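Predicted protein (Acinetobacter sp. RUH2624, PDB 4MEA) hydrolyses epoxides as a secreted Cif-type epoxide hydrolase of the alpha/beta hydrolase fold and probably acts as a virulence factor. Local coordinates at residues His182-Ile196 / Arg233-His246. Residues are numbered along the deposited sequence; the frame is centred on the assembly and turned at random.
Sequences HFGYFSFGDIAEKQI and RDKLKAAFGYYRSH
OE2 of E193 takes two N-H groups from R233: a short, nearly straight salt-bridge bond from NE (2.7 Å) and a weak, bent one from NH2. NE comes in on the anti side of the carboxylate, 31° out of its plane, although the oxygen lies almost in the guanidinium plane. With CG anti to the backbone N (chi1 169°) and the chain extended, E193 drops as a knob between R233, L236, K237 and F240, bringing OE1 against CB of K237. CG of K194 sits above the centre of one guanidinium face; its NZ, like OD1 of D190, bonds S8 of the second subunit.

Deeper in, the pair becomes apolar. CB of A192 makes a CH-pi contact over the F240 ring, 4.0 Å from its centroid, and CD1 of I196 touches CZ of the same ring. F203 and F204 of helix 200-211 add to this core. Both segments belong to the helical cap inserted after the sixth strand of the alpha/beta hydrolase sheet, and helices 191-196 and 233-244 run roughly antiparallel in it, at 148°.

Where the chain turns from Y185 to F188, F186 meets two aromatics. One face receives CE1 of F240 over its centre, CB of H182 covering the other, while the ring edge carrying CD2 points into the face of Y243 in an edge-to-face pair, centroids 4.9 Å apart. H182 CD2 meets CE1 of Y243 and F183 CD1 the neighbouring CD1, both ring pairs oblique, and CE1 of F183 reaches CE1 of H246 at 3.5 Å.

Two waters bridge the segments. One links the backbones, donating to F183 O and Y243 O, and also bonds ND1 of H246, whose NE2 is held by T138. The other ties backbone to guanidinium: it donates to F186 O and G189 O and accepts from NH1 of R244, 2.8 Å away; NH2 of that arginine bonds K237 O and pairs with D104.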
loop_
_atom_site.group_PDB
_atom_site.type_symbol
_atom_site.label_atom_id
_atom_site.label_comp_id
_atom_site.label_asym_id
_atom_site.label_seq_id
_atom_site.Cartn_x
_atom_site.Cartn_y
_atom_site.Cartn_z
ATOM N N HIS A 182 2.174 -0.281 3.518
ATOM C CA HIS A 182 1.900 -1.666 3.872
ATOM C C HIS A 182 0.832 -1.797 4.970
ATOM O O HIS A 182 0.143 -2.808 5.034
ATOM C CB HIS A 182 3.179 -2.442 4.208
ATOM C CG HIS A 182 3.706 -2.183 5.584
ATOM N ND1 HIS A 182 4.349 -1.014 5.926
ATOM C CD2 HIS A 182 3.685 -2.944 6.703
ATOM C CE1 HIS A 182 4.700 -1.065 7.199
ATOM N NE2 HIS A 182 4.312 -2.228 7.692
ATOM N N PHE A 183 0.673 -0.780 5.814
ATOM C CA PHE A 183 -0.369 -0.848 6.834
ATOM C C PHE A 183 -1.745 -0.908 6.165
ATOM O O PHE A 183 -2.676 -1.527 6.691
ATOM C CB PHE A 183 -0.295 0.329 7.821
ATOM C CG PHE A 183 0.949 0.342 8.679
ATOM C CD1 PHE A 183 1.086 -0.535 9.746
ATOM C CD2 PHE A 183 1.965 1.257 8.442
ATOM C CE1 PHE A 183 2.223 -0.517 10.551
ATOM C CE2 PHE A 183 3.099 1.281 9.245
ATOM C CZ PHE A 183 3.224 0.388 10.306
ATOM N N GLY A 184 -1.863 -0.275 4.998
ATOM C CA GLY A 184 -3.097 -0.324 4.228
ATOM C C GLY A 184 -3.260 -1.615 3.445
ATOM O O GLY A 184 -4.301 -2.276 3.519
ATOM N N TYR A 185 -2.241 -1.973 2.671
ATOM C CA TYR A 185 -2.302 -3.193 1.861
ATOM C C TYR A 185 -2.575 -4.425 2.730
ATOM O O TYR A 185 -3.414 -5.262 2.384
ATOM C CB TYR A 185 -1.005 -3.367 1.058
ATOM C CG TYR A 185 -0.905 -4.659 0.251
ATOM C CD1 TYR A 185 -1.882 -5.008 -0.686
ATOM C CD2 TYR A 185 0.183 -5.498 0.398
ATOM C CE1 TYR A 185 -1.771 -6.176 -1.442
ATOM C CE2 TYR A 185 0.303 -6.672 -0.351
ATOM C CZ TYR A 185 -0.677 -7.006 -1.259
ATOM O OH TYR A 185 -0.552 -8.158 -2.005
ATOM N N PHE A 186 -1.897 -4.514 3.876
ATOM C CA PHE A 186 -2.021 -5.683 4.752
ATOM C C PHE A 186 -3.376 -5.763 5.478
ATOM O O PHE A 186 -3.718 -6.797 6.037
ATOM C CB PHE A 186 -0.873 -5.744 5.773
ATOM C CG PHE A 186 0.484 -6.049 5.172
ATOM C CD1 PHE A 186 0.608 -6.472 3.856
ATOM C CD2 PHE A 186 1.641 -5.931 5.942
ATOM C CE1 PHE A 186 1.866 -6.768 3.316
ATOM C CE2 PHE A 186 2.908 -6.212 5.401
ATOM C CZ PHE A 186 3.009 -6.636 4.092
ATOM N N SER A 187 -4.145 -4.680 5.480
ATOM C CA SER A 187 -5.462 -4.717 6.107
ATOM C C SER A 187 -6.596 -4.555 5.095
ATOM O O SER A 187 -7.743 -4.327 5.474
ATOM C CB SER A 187 -5.567 -3.655 7.212
ATOM O OG SER A 187 -5.313 -2.349 6.713
ATOM N N PHE A 188 -6.267 -4.701 3.811
ATOM C CA PHE A 188 -7.206 -4.511 2.700
ATOM C C PHE A 188 -7.870 -5.852 2.409
ATOM O O PHE A 188 -7.365 -6.635 1.618
ATOM C CB PHE A 188 -6.417 -4.004 1.481
ATOM C CG PHE A 188 -7.262 -3.533 0.310
ATOM C CD1 PHE A 188 -8.056 -2.405 0.410
ATOM C CD2 PHE A 188 -7.188 -4.185 -0.921
ATOM C CE1 PHE A 188 -8.796 -1.953 -0.677
ATOM C CE2 PHE A 188 -7.916 -3.738 -2.010
ATOM C CZ PHE A 188 -8.727 -2.616 -1.886
ATOM N N GLY A 189 -8.988 -6.125 3.080
ATOM C CA GLY A 189 -9.645 -7.422 2.968
ATOM C C GLY A 189 -8.655 -8.557 3.171
ATOM O O GLY A 189 -7.742 -8.451 3.992
ATOM N N ASP A 190 -8.828 -9.646 2.426
ATOM C CA ASP A 190 -7.888 -10.764 2.478
ATOM C C ASP A 190 -7.019 -10.828 1.214
ATOM O O ASP A 190 -6.471 -11.883 0.864
ATOM C CB ASP A 190 -8.615 -12.099 2.728
ATOM C CG ASP A 190 -9.590 -12.469 1.617
ATOM O OD1 ASP A 190 -9.886 -11.619 0.750
ATOM O OD2 ASP A 190 -10.079 -13.622 1.623
ATOM N N ILE A 191 -6.890 -9.683 0.551
ATOM C CA ILE A 191 -6.169 -9.578 -0.713
ATOM C C ILE A 191 -4.669 -9.859 -0.579
ATOM O O ILE A 191 -4.093 -10.586 -1.393
ATOM C CB ILE A 191 -6.407 -8.190 -1.378
ATOM C CG1 ILE A 191 -7.910 -7.954 -1.587
ATOM C CG2 ILE A 191 -5.663 -8.095 -2.706
ATOM C CD1 ILE A 191 -8.580 -8.976 -2.479
ATOM N N ALA A 192 -4.028 -9.280 0.432
ATOM C CA ALA A 192 -2.604 -9.541 0.639
ATOM C C ALA A 192 -2.404 -11.032 0.909
ATOM O O ALA A 192 -1.536 -11.674 0.323
ATOM C CB ALA A 192 -2.051 -8.713 1.794
ATOM N N GLU A 193 -3.217 -11.578 1.800
ATOM C CA GLU A 193 -3.131 -13.006 2.102
ATOM C C GLU A 193 -3.197 -13.852 0.828
ATOM O O GLU A 193 -2.341 -14.709 0.591
ATOM C CB GLU A 193 -4.251 -13.426 3.051
ATOM C CG GLU A 193 -4.374 -14.944 3.187
ATOM C CD GLU A 193 -5.634 -15.361 3.908
ATOM O OE1 GLU A 193 -6.236 -14.509 4.610
ATOM O OE2 GLU A 193 -6.024 -16.541 3.766
ATOM N N LYS A 194 -4.219 -13.606 0.013
ATOM C CA LYS A 194 -4.432 -14.379 -1.211
ATOM C C LYS A 194 -3.345 -14.153 -2.270
ATOM O O LYS A 194 -2.854 -15.110 -2.886
ATOM C CB LYS A 194 -5.819 -14.086 -1.793
ATOM C CG LYS A 194 -6.981 -14.754 -1.045
ATOM C CD LYS A 194 -8.292 -14.463 -1.763
ATOM C CE LYS A 194 -9.448 -15.269 -1.210
ATOM N NZ LYS A 194 -10.666 -14.998 -1.994
ATOM N N GLN A 195 -2.967 -12.894 -2.489
ATOM C CA GLN A 195 -1.971 -12.597 -3.515
ATOM C C GLN A 195 -0.600 -13.143 -3.129
ATOM O O GLN A 195 0.108 -13.723 -3.956
ATOM C CB GLN A 195 -1.884 -11.097 -3.780
ATOM C CG GLN A 195 -3.101 -10.541 -4.516
ATOM C CD GLN A 195 -2.911 -9.105 -4.939
ATOM O OE1 GLN A 195 -2.347 -8.300 -4.206
ATOM N NE2 GLN A 195 -3.372 -8.781 -6.133
ATOM N N ILE A 196 -0.225 -12.941 -1.871
ATOM C CA ILE A 196 1.084 -13.375 -1.400
ATOM C C ILE A 196 1.167 -14.902 -1.325
ATOM O O ILE A 196 2.201 -15.484 -1.666
ATOM C CB ILE A 196 1.469 -12.686 -0.073
ATOM C CG1 ILE A 196 1.671 -11.182 -0.323
ATOM C CG2 ILE A 196 2.749 -13.291 0.490
ATOM C CD1 ILE A 196 1.816 -10.327 0.941
ATOM N N ARG A 233 -1.484 -19.734 3.504
ATOM C CA ARG A 233 -2.569 -18.798 3.814
ATOM C C ARG A 233 -2.800 -18.637 5.316
ATOM O O ARG A 233 -3.086 -17.533 5.794
ATOM C CB ARG A 233 -3.893 -19.226 3.160
ATOM C CG ARG A 233 -3.862 -19.452 1.657
ATOM C CD ARG A 233 -4.610 -18.385 0.865
ATOM N NE ARG A 233 -5.852 -17.887 1.470
ATOM C CZ ARG A 233 -7.080 -18.116 1.001
ATOM N NH1 ARG A 233 -7.267 -18.869 -0.072
ATOM N NH2 ARG A 233 -8.134 -17.587 1.608
ATOM N N ASP A 234 -2.712 -19.733 6.069
ATOM C CA ASP A 234 -3.006 -19.634 7.501
ATOM C C ASP A 234 -1.989 -18.744 8.210
ATOM O O ASP A 234 -2.356 -17.946 9.068
ATOM C CB ASP A 234 -3.101 -21.009 8.175
ATOM C CG ASP A 234 -1.760 -21.719 8.248
ATOM O OD1 ASP A 234 -1.067 -21.779 7.210
ATOM O OD2 ASP A 234 -1.396 -22.216 9.341
ATOM N N LYS A 235 -0.717 -18.870 7.844
ATOM C CA LYS A 235 0.318 -18.038 8.453
ATOM C C LYS A 235 0.191 -16.573 8.003
ATOM O O LYS A 235 0.372 -15.651 8.792
ATOM C CB LYS A 235 1.706 -18.598 8.141
ATOM C CG LYS A 235 1.994 -19.936 8.834
ATOM C CD LYS A 235 2.127 -19.741 10.354
ATOM C CE LYS A 235 1.867 -21.051 11.120
ATOM N NZ LYS A 235 1.970 -20.853 12.600
ATOM N N LEU A 236 -0.121 -16.363 6.731
ATOM C CA LEU A 236 -0.330 -15.011 6.218
ATOM C C LEU A 236 -1.575 -14.386 6.823
ATOM O O LEU A 236 -1.570 -13.211 7.184
ATOM C CB LEU A 236 -0.428 -15.023 4.693
ATOM C CG LEU A 236 0.894 -15.366 4.006
ATOM C CD1 LEU A 236 0.665 -15.681 2.540
ATOM C CD2 LEU A 236 1.906 -14.216 4.177
ATOM N N LYS A 237 -2.642 -15.169 6.949
ATOM C CA LYS A 237 -3.856 -14.645 7.581
ATOM C C LYS A 237 -3.562 -14.107 8.992
ATOM O O LYS A 237 -3.984 -13.005 9.350
ATOM C CB LYS A 237 -4.954 -15.707 7.635
ATOM C CG LYS A 237 -6.306 -15.172 8.110
ATOM C CD LYS A 237 -7.343 -16.286 8.194
ATOM C CE LYS A 237 -8.723 -15.720 8.519
ATOM N NZ LYS A 237 -9.807 -16.717 8.294
ATOM N N ALA A 238 -2.836 -14.890 9.786
ATOM C CA ALA A 238 -2.429 -14.466 11.124
ATOM C C ALA A 238 -1.571 -13.196 11.079
ATOM O O ALA A 238 -1.832 -12.231 11.799
ATOM C CB ALA A 238 -1.672 -15.579 11.807
ATOM N N ALA A 239 -0.535 -13.203 10.246
ATOM C CA ALA A 239 0.312 -12.025 10.107
ATOM C C ALA A 239 -0.525 -10.777 9.835
ATOM O O ALA A 239 -0.327 -9.724 10.450
ATOM C CB ALA A 239 1.333 -12.233 8.990
ATOM N N PHE A 240 -1.462 -10.882 8.906
ATOM C CA PHE A 240 -2.199 -9.690 8.512
ATOM C C PHE A 240 -3.319 -9.368 9.513
ATOM O O PHE A 240 -3.871 -8.263 9.513
ATOM C CB PHE A 240 -2.656 -9.777 7.044
ATOM C CG PHE A 240 -1.505 -9.992 6.066
ATOM C CD1 PHE A 240 -0.306 -9.311 6.227
ATOM C CD2 PHE A 240 -1.613 -10.897 5.019
ATOM C CE1 PHE A 240 0.756 -9.514 5.340
ATOM C CE2 PHE A 240 -0.558 -11.104 4.136
ATOM C CZ PHE A 240 0.627 -10.407 4.296
ATOM N N GLY A 241 -3.617 -10.306 10.412
ATOM C CA GLY A 241 -4.496 -9.975 11.527
ATOM C C GLY A 241 -3.934 -8.844 12.389
ATOM O O GLY A 241 -4.688 -7.997 12.874
ATOM N N TYR A 242 -2.612 -8.825 12.591
ATOM C CA TYR A 242 -1.986 -7.745 13.363
ATOM C C TYR A 242 -2.278 -6.415 12.704
ATOM O O TYR A 242 -2.507 -5.412 13.382
ATOM C CB TYR A 242 -0.467 -7.957 13.510
ATOM C CG TYR A 242 -0.131 -9.102 14.439
ATOM C CD1 TYR A 242 0.068 -8.881 15.799
ATOM C CD2 TYR A 242 -0.054 -10.407 13.963
ATOM C CE1 TYR A 242 0.362 -9.930 16.662
ATOM C CE2 TYR A 242 0.225 -11.466 14.821
ATOM C CZ TYR A 242 0.431 -11.217 16.169
ATOM O OH TYR A 242 0.707 -12.260 17.029
ATOM N N TYR A 243 -2.302 -6.420 11.369
ATOM C CA TYR A 243 -2.521 -5.195 10.617
ATOM C C TYR A 243 -3.988 -4.769 10.621
ATOM O O TYR A 243 -4.287 -3.580 10.783
ATOM C CB TYR A 243 -1.922 -5.298 9.200
ATOM C CG TYR A 243 -0.412 -5.373 9.254
ATOM C CD1 TYR A 243 0.361 -4.214 9.253
ATOM C CD2 TYR A 243 0.242 -6.601 9.369
ATOM C CE1 TYR A 243 1.753 -4.275 9.340
ATOM C CE2 TYR A 243 1.637 -6.672 9.457
ATOM C CZ TYR A 243 2.383 -5.507 9.440
ATOM O OH TYR A 243 3.760 -5.564 9.527
ATOM N N ARG A 244 -4.900 -5.728 10.471
ATOM C CA ARG A 244 -6.338 -5.446 10.612
ATOM C C ARG A 244 -6.640 -4.895 12.001
ATOM O O ARG A 244 -7.536 -4.058 12.180
ATOM C CB ARG A 244 -7.177 -6.716 10.400
ATOM C CG ARG A 244 -7.096 -7.298 9.017
ATOM C CD ARG A 244 -8.075 -8.471 8.836
ATOM N NE ARG A 244 -7.698 -9.693 9.551
ATOM C CZ ARG A 244 -6.828 -10.599 9.103
ATOM N NH1 ARG A 244 -6.192 -10.411 7.952
ATOM N NH2 ARG A 244 -6.578 -11.692 9.819
ATOM N N SER A 245 -5.891 -5.374 12.988
ATOM C CA SER A 245 -6.135 -5.010 14.376
ATOM C C SER A 245 -5.421 -3.737 14.820
ATOM O O SER A 245 -5.506 -3.366 15.987
ATOM C CB SER A 245 -5.723 -6.156 15.304
ATOM O OG SER A 245 -6.639 -7.233 15.242
ATOM N N HIS A 246 -4.705 -3.076 13.914
ATOM C CA HIS A 246 -3.910 -1.907 14.311
ATOM C C HIS A 246 -4.755 -0.735 14.850
ATOM O O HIS A 246 -4.322 -0.020 15.760
ATOM C CB HIS A 246 -2.982 -1.443 13.177
ATOM C CG HIS A 246 -1.592 -2.016 13.251
ATOM N ND1 HIS A 246 -0.827 -2.257 12.131
ATOM C CD2 HIS A 246 -0.823 -2.367 14.311
ATOM C CE1 HIS A 246 0.346 -2.750 12.493
ATOM N NE2 HIS A 246 0.377 -2.823 13.813
HETATM O O HOH W 1 -2.414 -1.854 9.734
HETATM O O HOH W 2 -6.041 -8.250 6.122
#